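Local atomic coordinates of lasso peptide isopeptidase AtxE2 (Asticcacaulis excentricus, PDB entry 5TXE), a protein that hydrolyses the isopeptide bond of the threaded lasso peptides astexin-2 and astexin-3, turning them into linear peptides. Residues 117-122 with 190-195; 398-403 with 456-461; 418-423 with 442-447. The protein carries 1 engineered substitution. All blocks are in the same frame, centred on the assembly; numbering follows the deposited sequence.

Interaction 1. Residues 117-122 with 190-195; sequences GYARNA and PGFVEA
Phe192, on the first turn of helix 190-202, puts its ring against two consecutive residues of loop 117-122. The tight part is the CD2-CE2 flank and the CZ end of the ring. There the methyl of Ala119 meets the ring edge in its plane, with CB 3.8 Å from Phe192 CD2. Arg120 comes in next to it: its CB stands 3.8 Å from Phe192 CE2, approaching obliquely. The arginine chain then bends at its third torsion (chi3 83°), which brings the guanidinium back to the ring, where Phe192 CZ sits over the centre of one of its faces, 3.9 Å from Arg120 CZ. The planes are 38° apart, so guanidinium and ring are inclined rather than stacked flat. Phe192 reaches this far because its CG is anti to the backbone N (chi1 -180°), directing the ring out from the helix. The Ala119 end is buried; toward Arg120 the contact becomes partly exposed, and the guanidinium has no hydrogen bond to segment 190-195. Exchanging Phe192 for an alanine would probably open a gap beside the Ala119 methyl and leave the Arg120 guanidinium without the ring that limits its swing. A polar tie runs alongside, from Arg189 NH1 to Ala119 O. On the same loop, Asn121 ND2 hydrogen-bonds the backbone of the bound peptide, and Trp116, the residue preceding Gly117, binds astexin-3. The contact thus joins a helix to a substrate-binding loop whose Tyr118 packs on helix 563-570, consistent with the propeller-hydrolase interface of the prolyl oligopeptidase family.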
loop_
_atom_site.group_PDB
_atom_site.type_symbol
_atom_site.label_atom_id
_atom_site.label_comp_id
_atom_site.label_asym_id
_atom_site.label_seq_id
_atom_site.Cartn_x
_atom_site.Cartn_y
_atom_site.Cartn_z
ATOM N N GLY A 117 -7.754 7.573 18.303
ATOM C CA GLY A 117 -8.064 7.310 19.696
ATOM C C GLY A 117 -8.596 5.929 20.001
ATOM O O GLY A 117 -8.844 5.596 21.193
ATOM N N TYR A 118 -8.708 5.087 18.975
ATOM C CA TYR A 118 -8.974 3.677 19.173
ATOM C C TYR A 118 -7.660 2.908 19.343
ATOM O O TYR A 118 -6.674 3.160 18.649
ATOM C CB TYR A 118 -9.749 3.081 17.985
ATOM C CG TYR A 118 -11.091 3.738 17.792
ATOM C CD1 TYR A 118 -12.046 3.741 18.816
ATOM C CD2 TYR A 118 -11.403 4.377 16.615
ATOM C CE1 TYR A 118 -13.268 4.339 18.662
ATOM C CE2 TYR A 118 -12.645 4.954 16.446
ATOM C CZ TYR A 118 -13.574 4.954 17.490
ATOM O OH TYR A 118 -14.822 5.560 17.377
ATOM N N ALA A 119 -7.676 1.917 20.219
ATOM C CA ALA A 119 -6.503 1.061 20.411
ATOM C C ALA A 119 -6.179 0.167 19.203
ATOM O O ALA A 119 -5.022 -0.204 18.966
ATOM C CB ALA A 119 -6.677 0.214 21.659
ATOM N N ARG A 120 -7.196 -0.137 18.409
ATOM C CA ARG A 120 -7.005 -0.894 17.211
ATOM C C ARG A 120 -8.026 -0.524 16.150
ATOM O O ARG A 120 -9.145 -0.868 16.277
ATOM C CB ARG A 120 -7.169 -2.370 17.516
ATOM C CG ARG A 120 -6.800 -3.220 16.321
ATOM C CD ARG A 120 -6.546 -4.642 16.712
ATOM N NE ARG A 120 -7.816 -5.348 16.792
ATOM C CZ ARG A 120 -7.944 -6.555 17.345
ATOM N NH1 ARG A 120 -6.878 -7.175 17.876
ATOM N NH2 ARG A 120 -9.136 -7.142 17.373
ATOM N N ASN A 121 -7.627 0.186 15.103
ATOM C CA ASN A 121 -8.556 0.628 14.091
ATOM C C ASN A 121 -8.982 -0.611 13.277
ATOM O O ASN A 121 -8.348 -1.647 13.359
ATOM C CB ASN A 121 -7.865 1.688 13.212
ATOM C CG ASN A 121 -8.839 2.513 12.355
ATOM O OD1 ASN A 121 -10.016 2.680 12.699
ATOM N ND2 ASN A 121 -8.337 3.029 11.216
ATOM N N ALA A 122 -10.028 -0.509 12.474
ATOM C CA ALA A 122 -10.300 -1.602 11.553
ATOM C C ALA A 122 -9.058 -1.857 10.650
ATOM O O ALA A 122 -8.397 -0.933 10.259
ATOM C CB ALA A 122 -11.513 -1.292 10.708
ATOM N N PRO A 190 -2.156 -7.065 26.988
ATOM C CA PRO A 190 -3.193 -7.774 27.711
ATOM C C PRO A 190 -4.291 -6.830 28.096
ATOM O O PRO A 190 -5.422 -7.261 28.260
ATOM C CB PRO A 190 -2.469 -8.277 28.972
ATOM C CG PRO A 190 -1.202 -7.480 29.056
ATOM C CD PRO A 190 -0.833 -7.221 27.627
ATOM N N GLY A 191 -3.990 -5.544 28.277
ATOM C CA GLY A 191 -5.068 -4.580 28.622
ATOM C C GLY A 191 -6.175 -4.514 27.539
ATOM O O GLY A 191 -7.312 -4.135 27.811
ATOM N N PHE A 192 -5.822 -4.820 26.310
ATOM C CA PHE A 192 -6.743 -4.721 25.206
ATOM C C PHE A 192 -7.740 -5.849 25.379
ATOM O O PHE A 192 -8.937 -5.644 25.254
ATOM C CB PHE A 192 -6.023 -4.817 23.859
ATOM C CG PHE A 192 -6.950 -4.711 22.695
ATOM C CD1 PHE A 192 -7.636 -5.820 22.253
ATOM C CD2 PHE A 192 -7.184 -3.506 22.081
ATOM C CE1 PHE A 192 -8.520 -5.720 21.186
ATOM C CE2 PHE A 192 -8.056 -3.406 21.033
ATOM C CZ PHE A 192 -8.731 -4.499 20.564
ATOM N N VAL A 193 -7.242 -7.025 25.723
ATOM C CA VAL A 193 -8.091 -8.165 26.049
ATOM C C VAL A 193 -9.031 -7.920 27.226
ATOM O O VAL A 193 -10.215 -8.239 27.170
ATOM C CB VAL A 193 -7.223 -9.428 26.302
ATOM C CG1 VAL A 193 -8.088 -10.621 26.728
ATOM C CG2 VAL A 193 -6.482 -9.809 25.026
ATOM N N GLU A 194 -8.510 -7.374 28.302
ATOM C CA GLU A 194 -9.334 -7.041 29.440
ATOM C C GLU A 194 -10.427 -5.988 29.072
ATOM O O GLU A 194 -11.530 -6.018 29.594
ATOM C CB GLU A 194 -8.449 -6.535 30.611
ATOM C CG GLU A 194 -7.387 -7.572 31.075
ATOM C CD GLU A 194 -6.174 -7.000 31.861
ATOM O OE1 GLU A 194 -6.042 -5.745 32.042
ATOM O OE2 GLU A 194 -5.343 -7.836 32.314
ATOM N N ALA A 195 -10.081 -5.015 28.258
ATOM C CA ALA A 195 -11.008 -3.949 27.918
ATOM C C ALA A 195 -12.146 -4.578 27.098
ATOM O O ALA A 195 -13.293 -4.195 27.282
ATOM C CB ALA A 195 -10.335 -2.856 27.106
#

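Interaction 2. Residues 398-403 with 456-461; sequences RLPKVE and PLATAG
Pro400 and Ala458 meet at the edge of the alpha/beta-hydrolase domain, where the entrance to strand 401-408, an outermost strand of the central mixed sheet, passes the last turn of helix 454-459. The proline turns the CB-CG side of its ring to the helix. Ala458 answers with its methyl, CB lying 3.8 Å from Pro400 CG and 4.0 Å from Pro400 CB. The CA-CB bond of the alanine aims roughly at that ring bond, whereas Pro400 CD, on the far side of the ring, stays 5.3 Å from Ala458 CB. The methyl thus meets the CB-CG side of a rigid ring rather than lying over its middle. Thr459 flanks the ring, its OG1 4.5 Å from Pro400 CG, a distance that allows little more than loose packing. The hydroxyl is engaged along its own helix: with OG1 anti to the carbonyl carbon and beside the backbone N (chi1 -65°), it hydrogen-bonds Leu455 O one turn earlier, and it also makes a weak bond to Val38 O. Val420 of the neighbouring strand 414-421 touches both Pro400 and Ala458, so the three side chains form one small apolar cluster between sheet and helix. Pro456, directed away from Pro400, packs on Pro40 and Leu43 of helix 40-44 and on Ile654 of helix 643-662, and so the short helix is packed on more than one side. Just after the contact the helix stops in a Schellman motif. Gly461 adopts a positive phi of 105°, where a side chain would collide with the preceding carbonyl, and its N bonds back to Ala458 O at 2.9 Å.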
loop_
_atom_site.group_PDB
_atom_site.type_symbol
_atom_site.label_atom_id
_atom_site.label_comp_id
_atom_site.label_asym_id
_atom_site.label_seq_id
_atom_site.Cartn_x
_atom_site.Cartn_y
_atom_site.Cartn_z
ATOM N N ARG A 398 3.866 -13.696 -22.883
ATOM C CA ARG A 398 3.867 -12.601 -23.845
ATOM C C ARG A 398 3.413 -11.357 -23.113
ATOM O O ARG A 398 2.218 -11.140 -22.892
ATOM C CB ARG A 398 2.971 -12.894 -25.062
ATOM C CG ARG A 398 3.351 -12.087 -26.316
ATOM C CD ARG A 398 3.033 -12.856 -27.616
ATOM N NE ARG A 398 2.032 -12.312 -28.574
ATOM C CZ ARG A 398 2.222 -11.232 -29.338
ATOM N NH1 ARG A 398 3.324 -10.488 -29.194
ATOM N NH2 ARG A 398 1.288 -10.865 -30.211
ATOM N N LEU A 399 4.383 -10.538 -22.762
ATOM C CA LEU A 399 4.158 -9.375 -21.987
ATOM C C LEU A 399 3.673 -8.200 -22.827
ATOM O O LEU A 399 4.114 -7.998 -23.916
ATOM C CB LEU A 399 5.414 -8.979 -21.257
ATOM C CG LEU A 399 5.912 -9.967 -20.231
ATOM C CD1 LEU A 399 7.177 -9.406 -19.606
ATOM C CD2 LEU A 399 4.918 -10.222 -19.130
ATOM N N PRO A 400 2.719 -7.425 -22.297
ATOM C CA PRO A 400 2.351 -6.139 -22.856
ATOM C C PRO A 400 3.551 -5.238 -22.951
ATOM O O PRO A 400 4.571 -5.448 -22.259
ATOM C CB PRO A 400 1.405 -5.549 -21.800
ATOM C CG PRO A 400 0.804 -6.725 -21.147
ATOM C CD PRO A 400 1.900 -7.765 -21.120
ATOM N N LYS A 401 3.416 -4.234 -23.798
ATOM C CA LYS A 401 4.442 -3.231 -23.974
ATOM C C LYS A 401 4.137 -2.096 -22.970
ATOM O O LYS A 401 2.995 -1.665 -22.864
ATOM C CB LYS A 401 4.405 -2.755 -25.439
ATOM C CG LYS A 401 5.421 -1.664 -25.808
ATOM C CD LYS A 401 5.136 -1.018 -27.190
ATOM C CE LYS A 401 5.342 0.509 -27.237
ATOM N NZ LYS A 401 6.773 0.908 -27.324
ATOM N N VAL A 402 5.157 -1.618 -22.254
ATOM C CA VAL A 402 5.038 -0.511 -21.326
ATOM C C VAL A 402 5.853 0.713 -21.750
ATOM O O VAL A 402 7.004 0.595 -22.121
ATOM C CB VAL A 402 5.556 -0.917 -19.943
ATOM C CG1 VAL A 402 5.226 0.170 -18.923
ATOM C CG2 VAL A 402 4.896 -2.199 -19.532
ATOM N N GLU A 403 5.291 1.895 -21.601
ATOM C CA GLU A 403 5.993 3.092 -21.933
ATOM C C GLU A 403 5.661 4.149 -20.876
ATOM O O GLU A 403 4.499 4.412 -20.609
ATOM C CB GLU A 403 5.534 3.513 -23.326
ATOM C CG GLU A 403 5.499 4.997 -23.527
ATOM C CD GLU A 403 4.985 5.428 -24.912
ATOM O OE1 GLU A 403 4.471 4.559 -25.719
ATOM O OE2 GLU A 403 5.086 6.673 -25.149
ATOM N N PRO A 456 -3.468 -8.251 -17.351
ATOM C CA PRO A 456 -4.600 -8.912 -17.955
ATOM C C PRO A 456 -5.545 -8.008 -18.729
ATOM O O PRO A 456 -6.065 -8.418 -19.757
ATOM C CB PRO A 456 -5.281 -9.561 -16.770
ATOM C CG PRO A 456 -4.186 -9.782 -15.775
ATOM C CD PRO A 456 -3.348 -8.569 -15.916
ATOM N N LEU A 457 -5.752 -6.762 -18.294
ATOM C CA LEU A 457 -6.576 -5.848 -19.090
ATOM C C LEU A 457 -5.928 -5.570 -20.477
ATOM O O LEU A 457 -6.608 -5.549 -21.523
ATOM C CB LEU A 457 -6.785 -4.519 -18.368
ATOM C CG LEU A 457 -7.917 -4.489 -17.344
ATOM C CD1 LEU A 457 -7.875 -3.292 -16.408
ATOM C CD2 LEU A 457 -9.243 -4.542 -18.033
ATOM N N ALA A 458 -4.623 -5.328 -20.482
ATOM C CA ALA A 458 -3.933 -5.150 -21.746
ATOM C C ALA A 458 -4.032 -6.432 -22.604
ATOM O O ALA A 458 -4.305 -6.354 -23.773
ATOM C CB ALA A 458 -2.499 -4.794 -21.515
ATOM N N THR A 459 -3.831 -7.585 -22.003
ATOM C CA THR A 459 -3.973 -8.821 -22.704
ATOM C C THR A 459 -5.353 -8.933 -23.340
ATOM O O THR A 459 -5.506 -9.498 -24.407
ATOM C CB THR A 459 -3.681 -9.988 -21.782
ATOM O OG1 THR A 459 -2.293 -9.939 -21.380
ATOM C CG2 THR A 459 -3.993 -11.289 -22.449
ATOM N N ALA A 460 -6.361 -8.366 -22.730
ATOM C CA ALA A 460 -7.701 -8.434 -23.290
ATOM C C ALA A 460 -7.990 -7.409 -24.348
ATOM O O ALA A 460 -9.147 -7.312 -24.771
ATOM C CB ALA A 460 -8.719 -8.263 -22.176
ATOM N N GLY A 461 -7.014 -6.579 -24.731
ATOM C CA GLY A 461 -7.221 -5.642 -25.833
ATOM C C GLY A 461 -7.420 -4.192 -25.449
ATOM O O GLY A 461 -7.752 -3.376 -26.284
#

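Interaction 3. Residues 418-423 with 442-447; sequences DLVLPP and GFLRGG
The carboxylate of Asp418 is approached obliquely by the Leu444 methyl CD2, 4.5 Å from Asp418 OD2. Its oxygens bond to other groups: OD1 forms a salt bridge with Arg404 NE, and OD2 accepts a hydrogen bond from Ser440 OG. Within loop 442-447 the Phe443 ring has Arg445 N over one face, offset toward the rim, and Arg445 NE at its edge in plane; Phe443 CE2 in turn stands 3.9 Å above one face of the Arg445 guanidinium, also offset toward the rim. Between these residues Leu444 points to strand 414-421 of the central alpha/beta-hydrolase sheet, covered here by the loop joining strand 431-436 to helix 454-459. Leu444 CG is anti to the carbonyl carbon (chi1 -63°), which carries Leu444 CD1 to 3.7 Å from Val420 CG2. The two branched side chains slide past each other in opposite directions. Ile454 touches both. The loop also carries Tyr438, which stabilises the alkoxide intermediate, about 12 Å from Leu444 between side chains. Between the two segments the fit is by methyl contact, while the Asp418-Ser440 hydrogen bond adds a polar tie from the same loop to the strand, and Arg404 probably balances the Asp418 charge.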
loop_
_atom_site.group_PDB
_atom_site.type_symbol
_atom_site.label_atom_id
_atom_site.label_comp_id
_atom_site.label_asym_id
_atom_site.label_seq_id
_atom_site.Cartn_x
_atom_site.Cartn_y
_atom_site.Cartn_z
ATOM N N ASP A 418 2.161 5.368 -16.485
ATOM C CA ASP A 418 2.590 4.307 -17.385
ATOM C C ASP A 418 1.474 3.916 -18.327
ATOM O O ASP A 418 0.348 3.784 -17.910
ATOM C CB ASP A 418 3.119 3.107 -16.599
ATOM C CG ASP A 418 4.505 3.394 -15.928
ATOM O OD1 ASP A 418 5.464 3.806 -16.659
ATOM O OD2 ASP A 418 4.645 3.243 -14.678
ATOM N N LEU A 419 1.793 3.817 -19.622
ATOM C CA LEU A 419 0.912 3.362 -20.636
ATOM C C LEU A 419 1.251 1.906 -20.893
ATOM O O LEU A 419 2.402 1.554 -21.100
ATOM C CB LEU A 419 1.072 4.199 -21.877
ATOM C CG LEU A 419 0.316 3.683 -23.093
ATOM C CD1 LEU A 419 -1.180 3.739 -22.857
ATOM C CD2 LEU A 419 0.671 4.457 -24.373
ATOM N N VAL A 420 0.232 1.053 -20.888
ATOM C CA VAL A 420 0.430 -0.355 -21.156
ATOM C C VAL A 420 -0.371 -0.720 -22.355
ATOM O O VAL A 420 -1.556 -0.384 -22.423
ATOM C CB VAL A 420 -0.047 -1.175 -19.974
ATOM C CG1 VAL A 420 0.319 -2.642 -20.125
ATOM C CG2 VAL A 420 0.520 -0.599 -18.671
ATOM N N LEU A 421 0.230 -1.383 -23.340
ATOM C CA LEU A 421 -0.503 -1.722 -24.571
ATOM C C LEU A 421 -0.573 -3.205 -24.763
ATOM O O LEU A 421 0.303 -3.929 -24.337
ATOM C CB LEU A 421 0.175 -1.106 -25.786
ATOM C CG LEU A 421 0.184 0.430 -25.722
ATOM C CD1 LEU A 421 1.158 1.062 -26.737
ATOM C CD2 LEU A 421 -1.199 0.973 -25.955
ATOM N N PRO A 422 -1.595 -3.675 -25.455
ATOM C CA PRO A 422 -1.681 -5.103 -25.687
ATOM C C PRO A 422 -0.464 -5.630 -26.403
ATOM O O PRO A 422 0.099 -4.912 -27.211
ATOM C CB PRO A 422 -2.877 -5.244 -26.602
ATOM C CG PRO A 422 -3.646 -3.984 -26.448
ATOM C CD PRO A 422 -2.672 -2.915 -26.101
ATOM N N PRO A 423 -0.044 -6.870 -26.103
ATOM C CA PRO A 423 1.111 -7.483 -26.805
ATOM C C PRO A 423 1.150 -7.367 -28.368
ATOM O O PRO A 423 2.218 -7.119 -28.923
ATOM C CB PRO A 423 1.048 -8.955 -26.355
ATOM C CG PRO A 423 0.197 -8.975 -25.119
ATOM C CD PRO A 423 -0.770 -7.846 -25.273
ATOM N N GLY A 442 6.045 0.736 -9.221
ATOM C CA GLY A 442 6.593 -0.606 -9.060
ATOM C C GLY A 442 5.960 -1.494 -10.083
ATOM O O GLY A 442 5.663 -1.051 -11.197
ATOM N N PHE A 443 5.764 -2.753 -9.691
ATOM C CA PHE A 443 5.253 -3.761 -10.593
ATOM C C PHE A 443 3.794 -3.442 -10.951
ATOM O O PHE A 443 3.028 -3.064 -10.100
ATOM C CB PHE A 443 5.419 -5.137 -9.969
ATOM C CG PHE A 443 4.775 -6.211 -10.733
ATOM C CD1 PHE A 443 5.102 -6.422 -12.077
ATOM C CD2 PHE A 443 3.774 -7.028 -10.124
ATOM C CE1 PHE A 443 4.437 -7.417 -12.828
ATOM C CE2 PHE A 443 3.129 -8.034 -10.861
ATOM C CZ PHE A 443 3.460 -8.232 -12.217
ATOM N N LEU A 444 3.460 -3.520 -12.218
ATOM C CA LEU A 444 2.077 -3.294 -12.669
ATOM C C LEU A 444 1.231 -4.501 -12.328
ATOM O O LEU A 444 1.207 -5.468 -13.079
ATOM C CB LEU A 444 2.075 -3.062 -14.162
ATOM C CG LEU A 444 2.846 -1.787 -14.594
ATOM C CD1 LEU A 444 2.883 -1.701 -16.104
ATOM C CD2 LEU A 444 2.285 -0.514 -14.034
ATOM N N ARG A 445 0.599 -4.478 -11.150
ATOM C CA ARG A 445 -0.148 -5.632 -10.643
ATOM C C ARG A 445 -1.633 -5.242 -10.702
ATOM O O ARG A 445 -2.262 -5.463 -11.748
ATOM C CB ARG A 445 0.353 -5.991 -9.254
ATOM C CG ARG A 445 -0.273 -7.184 -8.563
ATOM C CD ARG A 445 0.238 -7.553 -7.171
ATOM N NE ARG A 445 1.556 -8.121 -7.117
ATOM C CZ ARG A 445 1.801 -9.414 -7.100
ATOM N NH1 ARG A 445 0.838 -10.301 -7.245
ATOM N NH2 ARG A 445 3.037 -9.794 -7.004
ATOM N N GLY A 446 -2.172 -4.617 -9.656
ATOM C CA GLY A 446 -3.614 -4.284 -9.631
ATOM C C GLY A 446 -3.893 -2.845 -9.254
ATOM O O GLY A 446 -5.025 -2.475 -8.913
ATOM N N GLY A 447 -2.866 -2.000 -9.326
ATOM C CA GLY A 447 -3.009 -0.614 -8.888
ATOM C C GLY A 447 -3.180 -0.585 -7.400
ATOM O O GLY A 447 -2.920 -1.580 -6.733
#

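How the interactions relate
Interactions 2 and 3 share one region of the hydrolase domain, their centres 7 Å apart. Strands 401-408 and 414-421 are neighbours in its sheet: Lys401 O lies 2.8 Å from Leu421 N, and Glu403 O 2.9 Å from Leu419 N, both probable hydrogen bonds. Val420 of interaction 3 also packs on interaction 2, whose chain loop encloses interaction 3. Both are buried and apolar at close range. Interaction 1 stands on the opposite side of the chain's centre, 45 Å from interaction 2 and 40 Å from interaction 3 between centres. Only partly buried, it adds a cationic group to its aromatic packing, on a loop whose next residues, Asn121 and Ala122, bind the peptide.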